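Local coordinates for uncharacterized protein (Trypanosoma cruzi, PDB 6NEY) that belongs to the bromodomain family and therefore probably recognises acetylated lysines, as many bromodomains do, through the domain contained in this N-terminal piece of a longer protein, at residues 6-9 with 10-14. Numbering follows the deposited sequence.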
loop_
_atom_site.group_PDB
_atom_site.type_symbol
_atom_site.label_atom_id
_atom_site.label_comp_id
_atom_site.label_asym_id
_atom_site.label_seq_id
_atom_site.Cartn_x
_atom_site.Cartn_y
_atom_site.Cartn_z
ATOM N N ARG A 6 4.385 12.401 19.141
ATOM C CA ARG A 6 4.842 11.270 18.260
ATOM C C ARG A 6 4.751 9.951 19.032
ATOM O O ARG A 6 5.788 9.497 19.556
ATOM C CB ARG A 6 6.273 11.500 17.760
ATOM N N GLN A 7 3.553 9.362 19.085
ATOM C CA GLN A 7 3.285 8.047 19.727
ATOM C C GLN A 7 3.431 6.939 18.679
ATOM O O GLN A 7 3.102 7.179 17.497
ATOM C CB GLN A 7 1.876 8.004 20.316
ATOM C CG GLN A 7 1.724 8.720 21.649
ATOM C CD GLN A 7 0.305 8.578 22.145
ATOM O OE1 GLN A 7 -0.621 9.156 21.587
ATOM N NE2 GLN A 7 0.121 7.806 23.203
ATOM N N LYS A 8 3.913 5.773 19.098
ATOM C CA LYS A 8 3.915 4.546 18.262
ATOM C C LYS A 8 2.539 3.884 18.373
ATOM O O LYS A 8 2.256 3.156 19.371
ATOM C CB LYS A 8 5.029 3.587 18.664
ATOM C CG LYS A 8 5.185 2.438 17.696
ATOM C CD LYS A 8 6.103 1.356 18.187
ATOM C CE LYS A 8 6.236 0.251 17.172
ATOM N NZ LYS A 8 7.540 -0.440 17.288
ATOM N N PHE A 9 1.688 4.127 17.385
ATOM C CA PHE A 9 0.275 3.699 17.462
ATOM C C PHE A 9 0.198 2.212 17.119
ATOM O O PHE A 9 -0.732 1.591 17.571
ATOM C CB PHE A 9 -0.614 4.517 16.527
ATOM C CG PHE A 9 -0.833 5.925 17.014
ATOM C CD1 PHE A 9 -1.776 6.189 17.991
ATOM C CD2 PHE A 9 -0.075 6.972 16.509
ATOM C CE1 PHE A 9 -1.973 7.481 18.455
ATOM C CE2 PHE A 9 -0.263 8.261 16.988
ATOM C CZ PHE A 9 -1.213 8.510 17.952
ATOM N N TYR A 10 1.120 1.676 16.323
ATOM C CA TYR A 10 0.878 0.390 15.628
ATOM C C TYR A 10 2.087 -0.532 15.697
ATOM O O TYR A 10 3.203 -0.144 15.387
ATOM C CB TYR A 10 0.442 0.621 14.179
ATOM C CG TYR A 10 -0.735 1.536 14.020
ATOM C CD1 TYR A 10 -1.935 1.257 14.650
ATOM C CD2 TYR A 10 -0.652 2.692 13.268
ATOM C CE1 TYR A 10 -3.035 2.085 14.511
ATOM C CE2 TYR A 10 -1.745 3.525 13.107
ATOM C CZ TYR A 10 -2.935 3.224 13.733
ATOM O OH TYR A 10 -4.019 4.044 13.616
ATOM N N PRO A 11 1.882 -1.817 16.039
ATOM C CA PRO A 11 2.975 -2.781 16.036
ATOM C C PRO A 11 3.354 -3.130 14.587
ATOM O O PRO A 11 2.474 -3.326 13.771
ATOM C CB PRO A 11 2.459 -4.014 16.790
ATOM C CG PRO A 11 0.981 -3.760 17.038
ATOM C CD PRO A 11 0.597 -2.425 16.424
ATOM N N GLU A 12 4.661 -3.175 14.291
ATOM C CA GLU A 12 5.157 -3.524 12.933
ATOM C C GLU A 12 4.535 -4.853 12.496
ATOM O O GLU A 12 4.181 -4.984 11.310
ATOM C CB GLU A 12 6.684 -3.629 12.922
ATOM C CG GLU A 12 7.373 -2.300 12.976
ATOM C CD GLU A 12 7.292 -1.610 14.317
ATOM O OE1 GLU A 12 7.144 -2.318 15.370
ATOM O OE2 GLU A 12 7.336 -0.362 14.305
ATOM N N GLU A 13 4.376 -5.811 13.414
ATOM C CA GLU A 13 3.894 -7.159 13.048
ATOM C C GLU A 13 2.491 -7.058 12.429
ATOM O O GLU A 13 2.198 -7.771 11.453
ATOM C CB GLU A 13 3.937 -8.082 14.263
ATOM C CG GLU A 13 5.345 -8.306 14.812
ATOM C CD GLU A 13 5.896 -7.312 15.833
ATOM O OE1 GLU A 13 5.274 -6.213 16.035
ATOM O OE2 GLU A 13 6.979 -7.633 16.431
ATOM N N GLU A 14 1.652 -6.188 12.976
ATOM C CA GLU A 14 0.267 -5.994 12.494
ATOM C C GLU A 14 0.264 -5.259 11.160
ATOM O O GLU A 14 -0.575 -5.599 10.319
ATOM C CB GLU A 14 -0.584 -5.259 13.525
ATOM C CG GLU A 14 -0.921 -6.122 14.707
ATOM C CD GLU A 14 -1.854 -5.449 15.697
ATOM O OE1 GLU A 14 -2.145 -4.218 15.517
ATOM O OE2 GLU A 14 -2.299 -6.149 16.632
#
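Tyr-10 turns the face of its ring to the preceding residue: CB of Phe-9 sits over the ring centre, 3.6 Å from the centroid and 6° off the normal, a CH-pi contact. With CG of Tyr-10 beside its own backbone N (chi1 -54°), the ring is turned back along Phe-9, and CD1 comes to 3.2 Å from Phe-9 O. The hydroxyl of this buried residue hydrogen-bonds to Val-72 O. Pro-11 follows as the N-cap residue, and its O receives a weak bond from Glu-14 N, 3.1 Å, in the first turn of the helix. Glu-12 then bends at chi2 (72°), bringing its carboxylate to the end of the extended Lys-8 chain, which it crosses at about a right angle. Lys-8 forms a salt bridge with Glu-12, its NZ hydrogen-bonding to the syn lone pair of OE1 at 2.7 Å and weakly to OE2 at 3.0 Å. Glu-66 forms a second salt bridge with this ammonium, which probably offsets the closeness of the Glu-12 and Glu-66 carboxylates; Ser-69 OG bonds to Glu-12 OE2. The loop runs into helix 12-21 at the bromodomain surface, with Tyr-10 packed against Tyr-116 and Val-117 of helix 97-124 and against Leu-74 in a loop.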